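Local structure of IscA (Thermosynechococcus elongatus, 1X0G) at residues Q10-L15 / Q60-A65; W40-A45 / F92-A97. The protein binds a [2Fe-2S] cluster and probably serves as a scaffold on which iron-sulfur clusters are assembled. All blocks are in the same frame, centred on the assembly; numbering follows the deposited sequence.

Overall arrangement
Interaction 1 (10-15 with 60-65) and interaction 2 (40-45 with 92-97) both reach the six-stranded mixed sheet, at places whose centres lie about 17 Å apart. In interaction 1 the helix 6-15 leans on strand 62-66 through one buried tryptophan, away from the annotated sites; the contact is buried though farther from the centre of the chain. Interaction 2 lies nearer the centre but is only partly buried, and joins strand 40-46 to the end of strand 89-93, which belongs to the smaller sheet. The first is chiefly aliphatic against aromatic, with a carboxylate at its border; the second combines a ring stack with a hydrogen bond, in the neighbourhood of the iron-sulfur cluster.

Interaction 1: residues Q10-L15 / Q60-A65; sequences QELERL and QGWTIA
Within 10-15, part of helix 6-15, Leu12 is the first residue to meet 60-65, and it does so by laying its CB over one face of the Trp62 indole. The backbones stay well apart, with Leu12 CA 9.3 Å from Trp62 CA, and the broad indole spans the distance. The nearest approach is Leu12 CB to Trp62 CH2 at 3.7 Å. CB sits 4.0 Å from the centroid of the six-membered ring, displaced toward the rim, which makes this a CH-pi contact of the benzene half of the indole. The touching atom is the root of the leucine side chain, not its methyl groups: CG stands anti to the carbonyl carbon (chi1 -73°). The leucine side chain also touches Leu4 and Leu28, on strands 3-4 and 27-34. One leucine therefore packs against three strands.

Glu13, one residue on, reaches the rim of the same indole. Its CG lies between the backbone N and the carbonyl carbon (chi1 49°), and a bend at chi2 carries the carboxylate to the pyrrole edge. There Glu13 OE1 lies near the ring plane, 3.6 Å from Trp62 NE1, with carboxylate and indole planes 36° apart. That distance is long, and the pair is a polar proximity rather than a hydrogen bond. Ile9, a turn earlier on the helix, and Ala26 also touch the indole.

This is plain helix-on-sheet packing, joining helix 6-15 to strand 62-66 away from the cluster site. Its chemistry is mostly dispersion: the aliphatic root of Leu12 covers part of the benzene half, while the carboxylate, at the more exposed border, may interact weakly with the indole N-H dipole. Shape and burial, more than any directional bond, appear to hold the helix here.

Interaction 2: residues W40-A45 / F92-A97; sequences WRYDLA and FHNPNA
Tyr42 and Phe92 stack face to face, and this aromatic pair accounts for most of the contact. The ring centroids are 3.9 Å apart and the planes only 7° from parallel. The side chains run past each other in opposite directions, so that Tyr42 CD1 lies over the centre of the phenylalanine ring, while Phe92 CG sits toward the rim of the tyrosine ring. Tyr42 CB adds a CH-pi contact to the same face of Phe92, 4.3 Å from its centroid. Phe107 also stacks with Tyr42.

Aliphatic packing comes from Leu44, two residues along the strand and so on the same side of it. Its CD1 methyl meets Phe92 at the ring edge, near the plane, 3.6 Å from Phe92 CZ. Met86 of the second subunit packs on both Tyr42 and Phe92, bringing the aromatic pair to the subunit interface.

The polar link is at the far end of the tyrosine, where Asn94 ND2 donates to Tyr42 OH over 3.2 Å. The bond is bent (143° at the hydrogen), and the hydroxyl lies somewhat out of the amide plane. With CG anti to the backbone N (chi1 -177°), Asn94 can also use its other amide atom: OD1 accepts from Asn96 N at 2.9 Å, forming an Asx turn. ND2 donates to Leu73 O as well; with OD1 held by Asn96 N, both ends of the amide are bonded.

A leucine in place of Tyr42 would probably cost Phe92 its stacking partner and Asn94 its hydroxyl acceptor. The contact ties strand 40-46 to the end of strand 89-93 with the Tyr42 side chain about 9 Å from the [2Fe-2S] cluster: the stack supplies dispersion, and the hydroxyl-amide bond links the tyrosine to the turn 94-97.

Interaction 1: residues Q10-L15 / Q60-A65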
loop_
_atom_site.group_PDB
_atom_site.type_symbol
_atom_site.label_atom_id
_atom_site.label_comp_id
_atom_site.label_asym_id
_atom_site.label_seq_id
_atom_site.Cartn_x
_atom_site.Cartn_y
_atom_site.Cartn_z
ATOM N N GLN C 10 10.880 -16.972 -26.388
ATOM C CA GLN C 10 11.811 -18.095 -26.364
ATOM C C GLN C 10 12.026 -18.538 -24.944
ATOM O O GLN C 10 12.034 -19.735 -24.661
ATOM C CB GLN C 10 13.143 -17.665 -27.004
ATOM C CG GLN C 10 14.349 -18.594 -26.870
ATOM C CD GLN C 10 15.298 -18.384 -28.055
ATOM O OE1 GLN C 10 15.320 -17.289 -28.644
ATOM N NE2 GLN C 10 16.058 -19.436 -28.440
ATOM N N GLU C 11 12.196 -17.563 -24.059
ATOM C CA GLU C 11 12.355 -17.866 -22.682
ATOM C C GLU C 11 11.061 -18.389 -22.105
ATOM O O GLU C 11 11.069 -19.281 -21.272
ATOM C CB GLU C 11 12.722 -16.605 -21.943
ATOM C CG GLU C 11 12.811 -16.788 -20.430
ATOM C CD GLU C 11 13.967 -17.653 -19.971
ATOM O OE1 GLU C 11 14.800 -18.185 -20.782
ATOM O OE2 GLU C 11 14.034 -17.794 -18.754
ATOM N N LEU C 12 9.944 -17.832 -22.531
ATOM C CA LEU C 12 8.690 -18.387 -22.097
ATOM C C LEU C 12 8.450 -19.824 -22.494
ATOM O O LEU C 12 7.944 -20.583 -21.693
ATOM C CB LEU C 12 7.531 -17.547 -22.546
ATOM C CG LEU C 12 7.568 -16.300 -21.688
ATOM C CD1 LEU C 12 6.564 -15.365 -22.226
ATOM C CD2 LEU C 12 7.313 -16.595 -20.219
ATOM N N GLU C 13 8.801 -20.238 -23.693
ATOM C CA GLU C 13 8.557 -21.654 -23.965
ATOM C C GLU C 13 9.517 -22.553 -23.199
ATOM O O GLU C 13 9.238 -23.759 -23.026
ATOM C CB GLU C 13 8.557 -22.001 -25.445
ATOM C CG GLU C 13 9.737 -21.443 -26.150
ATOM C CD GLU C 13 9.322 -20.679 -27.380
ATOM O OE1 GLU C 13 8.114 -20.329 -27.473
ATOM O OE2 GLU C 13 10.199 -20.430 -28.251
ATOM N N ARG C 14 10.632 -21.973 -22.755
ATOM C CA ARG C 14 11.678 -22.689 -22.039
ATOM C C ARG C 14 11.184 -23.130 -20.670
ATOM O O ARG C 14 11.452 -24.241 -20.242
ATOM C CB ARG C 14 12.898 -21.784 -21.856
ATOM C CG ARG C 14 14.246 -22.518 -22.017
ATOM C CD ARG C 14 15.180 -22.171 -20.869
ATOM N NE ARG C 14 15.118 -23.194 -19.827
ATOM C CZ ARG C 14 14.785 -22.983 -18.548
ATOM N NH1 ARG C 14 14.472 -21.761 -18.103
ATOM N NH2 ARG C 14 14.776 -24.014 -17.698
ATOM N N LEU C 15 10.459 -22.240 -20.002
ATOM C CA LEU C 15 9.920 -22.483 -18.674
ATOM C C LEU C 15 8.631 -23.301 -18.736
ATOM O O LEU C 15 8.263 -23.976 -17.763
ATOM C CB LEU C 15 9.642 -21.146 -17.998
ATOM C CG LEU C 15 10.811 -20.166 -17.993
ATOM C CD1 LEU C 15 10.329 -18.737 -18.043
ATOM C CD2 LEU C 15 11.688 -20.423 -16.765
ATOM N N GLN C 60 2.638 -14.405 -31.567
ATOM C CA GLN C 60 3.641 -15.432 -31.818
ATOM C C GLN C 60 3.265 -16.823 -31.298
ATOM O O GLN C 60 4.139 -17.599 -30.877
ATOM C CB GLN C 60 4.966 -15.007 -31.205
ATOM C CG GLN C 60 5.163 -13.508 -31.177
ATOM C CD GLN C 60 6.615 -13.121 -31.262
ATOM O OE1 GLN C 60 6.987 -11.978 -31.012
ATOM N NE2 GLN C 60 7.459 -14.080 -31.628
ATOM N N GLY C 61 1.970 -17.132 -31.340
ATOM C CA GLY C 61 1.447 -18.411 -30.867
ATOM C C GLY C 61 1.351 -18.432 -29.351
ATOM O O GLY C 61 1.397 -19.514 -28.745
ATOM N N TRP C 62 1.267 -17.242 -28.745
ATOM C CA TRP C 62 1.151 -17.092 -27.305
ATOM C C TRP C 62 0.052 -16.189 -26.923
ATOM O O TRP C 62 -0.040 -15.070 -27.419
ATOM C CB TRP C 62 2.395 -16.483 -26.697
ATOM C CG TRP C 62 3.318 -17.499 -26.363
ATOM C CD1 TRP C 62 4.114 -18.166 -27.219
ATOM C CD2 TRP C 62 3.545 -18.048 -25.076
ATOM N NE1 TRP C 62 4.851 -19.096 -26.546
ATOM C CE2 TRP C 62 4.514 -19.061 -25.225
ATOM C CE3 TRP C 62 3.035 -17.779 -23.804
ATOM C CZ2 TRP C 62 4.995 -19.811 -24.159
ATOM C CZ3 TRP C 62 3.512 -18.532 -22.728
ATOM C CH2 TRP C 62 4.482 -19.545 -22.920
ATOM N N THR C 63 -0.741 -16.639 -25.962
ATOM C CA THR C 63 -1.790 -15.792 -25.414
ATOM C C THR C 63 -1.311 -14.934 -24.245
ATOM O O THR C 63 -0.663 -15.406 -23.301
ATOM C CB THR C 63 -3.018 -16.595 -25.018
ATOM O OG1 THR C 63 -3.290 -17.603 -26.033
ATOM C CG2 THR C 63 -4.191 -15.644 -24.868
ATOM N N ILE C 64 -1.622 -13.651 -24.325
ATOM C CA ILE C 64 -1.163 -12.754 -23.323
ATOM C C ILE C 64 -2.315 -12.095 -22.654
ATOM O O ILE C 64 -3.103 -11.406 -23.294
ATOM C CB ILE C 64 -0.240 -11.743 -23.893
ATOM C CG1 ILE C 64 1.128 -12.378 -24.148
ATOM C CG2 ILE C 64 0.000 -10.669 -22.866
ATOM C CD1 ILE C 64 1.305 -13.034 -25.492
ATOM N N ALA C 65 -2.414 -12.321 -21.345
ATOM C CA ALA C 65 -3.594 -11.921 -20.577
ATOM C C ALA C 65 -3.245 -10.782 -19.612
ATOM O O ALA C 65 -2.402 -10.954 -18.709
ATOM C CB ALA C 65 -4.085 -13.074 -19.846
#

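Interaction 2: residues W40-A45 / F92-A97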
loop_
_atom_site.group_PDB
_atom_site.type_symbol
_atom_site.label_atom_id
_atom_site.label_comp_id
_atom_site.label_asym_id
_atom_site.label_seq_id
_atom_site.Cartn_x
_atom_site.Cartn_y
_atom_site.Cartn_z
ATOM N N TRP C 40 4.297 0.032 -8.325
ATOM C CA TRP C 40 3.688 -1.194 -8.776
ATOM C C TRP C 40 4.832 -2.074 -9.210
ATOM O O TRP C 40 5.773 -1.565 -9.827
ATOM C CB TRP C 40 2.769 -0.899 -9.957
ATOM C CG TRP C 40 1.552 -0.057 -9.630
ATOM C CD1 TRP C 40 1.321 1.259 -10.034
ATOM C CD2 TRP C 40 0.411 -0.422 -8.851
ATOM N NE1 TRP C 40 0.122 1.684 -9.573
ATOM C CE2 TRP C 40 -0.474 0.678 -8.865
ATOM C CE3 TRP C 40 0.010 -1.588 -8.217
ATOM C CZ2 TRP C 40 -1.702 0.674 -8.186
ATOM C CZ3 TRP C 40 -1.209 -1.595 -7.522
ATOM C CH2 TRP C 40 -2.056 -0.468 -7.524
ATOM N N ARG C 41 4.818 -3.338 -8.831
ATOM C CA ARG C 41 5.723 -4.335 -9.405
ATOM C C ARG C 41 4.912 -5.065 -10.423
ATOM O O ARG C 41 3.713 -5.303 -10.208
ATOM C CB ARG C 41 6.111 -5.303 -8.322
ATOM C CG ARG C 41 7.448 -6.105 -8.448
ATOM C CD ARG C 41 7.034 -7.500 -8.068
ATOM N NE ARG C 41 7.853 -8.666 -8.411
ATOM C CZ ARG C 41 9.151 -8.814 -8.118
ATOM N NH1 ARG C 41 9.863 -7.804 -7.539
ATOM N NH2 ARG C 41 9.754 -9.989 -8.424
ATOM N N TYR C 42 5.507 -5.382 -11.565
ATOM C CA TYR C 42 4.858 -6.305 -12.481
ATOM C C TYR C 42 4.764 -7.655 -11.867
ATOM O O TYR C 42 5.649 -8.086 -11.044
ATOM C CB TYR C 42 5.706 -6.530 -13.681
ATOM C CG TYR C 42 5.884 -5.319 -14.424
ATOM C CD1 TYR C 42 7.021 -4.570 -14.251
ATOM C CD2 TYR C 42 4.892 -4.888 -15.296
ATOM C CE1 TYR C 42 7.158 -3.373 -14.866
ATOM C CE2 TYR C 42 5.046 -3.680 -15.951
ATOM C CZ TYR C 42 6.175 -2.928 -15.702
ATOM O OH TYR C 42 6.337 -1.761 -16.345
ATOM N N ASP C 43 3.742 -8.378 -12.274
ATOM C CA ASP C 43 3.651 -9.760 -11.860
ATOM C C ASP C 43 3.269 -10.663 -13.042
ATOM O O ASP C 43 2.197 -10.493 -13.746
ATOM C CB ASP C 43 2.661 -9.874 -10.731
ATOM C CG ASP C 43 2.402 -11.304 -10.376
ATOM O OD1 ASP C 43 2.758 -11.685 -9.234
ATOM O OD2 ASP C 43 1.905 -12.090 -11.251
ATOM N N LEU C 44 4.120 -11.645 -13.259
ATOM C CA LEU C 44 3.963 -12.490 -14.378
ATOM C C LEU C 44 3.715 -13.890 -13.963
ATOM O O LEU C 44 4.470 -14.436 -13.212
ATOM C CB LEU C 44 5.252 -12.469 -15.130
ATOM C CG LEU C 44 5.539 -11.185 -15.911
ATOM C CD1 LEU C 44 6.953 -11.243 -16.512
ATOM C CD2 LEU C 44 4.514 -10.894 -17.040
ATOM N N ALA C 45 2.693 -14.511 -14.490
ATOM C CA ALA C 45 2.491 -15.922 -14.227
ATOM C C ALA C 45 2.129 -16.677 -15.517
ATOM O O ALA C 45 1.463 -16.166 -16.411
ATOM C CB ALA C 45 1.444 -16.062 -13.255
ATOM N N PHE C 92 10.979 -4.561 -18.954
ATOM C CA PHE C 92 9.708 -3.959 -19.322
ATOM C C PHE C 92 9.836 -2.549 -19.775
ATOM O O PHE C 92 10.503 -1.746 -19.160
ATOM C CB PHE C 92 8.875 -3.906 -18.091
ATOM C CG PHE C 92 8.582 -5.231 -17.557
ATOM C CD1 PHE C 92 9.427 -5.817 -16.622
ATOM C CD2 PHE C 92 7.491 -5.945 -18.016
ATOM C CE1 PHE C 92 9.140 -7.094 -16.115
ATOM C CE2 PHE C 92 7.209 -7.240 -17.489
ATOM C CZ PHE C 92 8.007 -7.788 -16.554
ATOM N N HIS C 93 9.160 -2.218 -20.833
ATOM C CA HIS C 93 9.206 -0.868 -21.259
ATOM C C HIS C 93 7.735 -0.495 -21.242
ATOM O O HIS C 93 6.931 -1.055 -22.000
ATOM C CB HIS C 93 9.829 -0.792 -22.645
ATOM C CG HIS C 93 11.188 -1.413 -22.712
ATOM N ND1 HIS C 93 12.332 -0.733 -22.349
ATOM C CD2 HIS C 93 11.590 -2.651 -23.107
ATOM C CE1 HIS C 93 13.378 -1.527 -22.514
ATOM N NE2 HIS C 93 12.954 -2.698 -22.960
ATOM N N ASN C 94 7.388 0.412 -20.343
ATOM C CA ASN C 94 6.018 0.729 -20.082
ATOM C C ASN C 94 5.829 2.194 -20.367
ATOM O O ASN C 94 6.322 3.039 -19.634
ATOM C CB ASN C 94 5.731 0.410 -18.636
ATOM C CG ASN C 94 4.284 0.630 -18.259
ATOM O OD1 ASN C 94 3.480 1.132 -19.049
ATOM N ND2 ASN C 94 3.930 0.208 -17.021
ATOM N N PRO C 95 5.117 2.501 -21.439
ATOM C CA PRO C 95 4.758 3.870 -21.838
ATOM C C PRO C 95 4.042 4.632 -20.725
ATOM O O PRO C 95 4.118 5.846 -20.679
ATOM C CB PRO C 95 3.786 3.661 -23.003
ATOM C CG PRO C 95 4.143 2.342 -23.577
ATOM C CD PRO C 95 4.551 1.495 -22.351
ATOM N N ASN C 96 3.392 3.904 -19.817
ATOM C CA ASN C 96 2.732 4.484 -18.664
ATOM C C ASN C 96 3.668 4.803 -17.526
ATOM O O ASN C 96 3.292 5.467 -16.597
ATOM C CB ASN C 96 1.652 3.546 -18.199
ATOM C CG ASN C 96 0.702 3.137 -19.335
ATOM O OD1 ASN C 96 0.472 1.950 -19.646
ATOM N ND2 ASN C 96 0.191 4.128 -19.981
ATOM N N ALA C 97 4.905 4.371 -17.594
ATOM C CA ALA C 97 5.760 4.486 -16.452
ATOM C C ALA C 97 6.405 5.851 -16.349
ATOM O O ALA C 97 6.960 6.360 -17.318
ATOM C CB ALA C 97 6.758 3.494 -16.571
#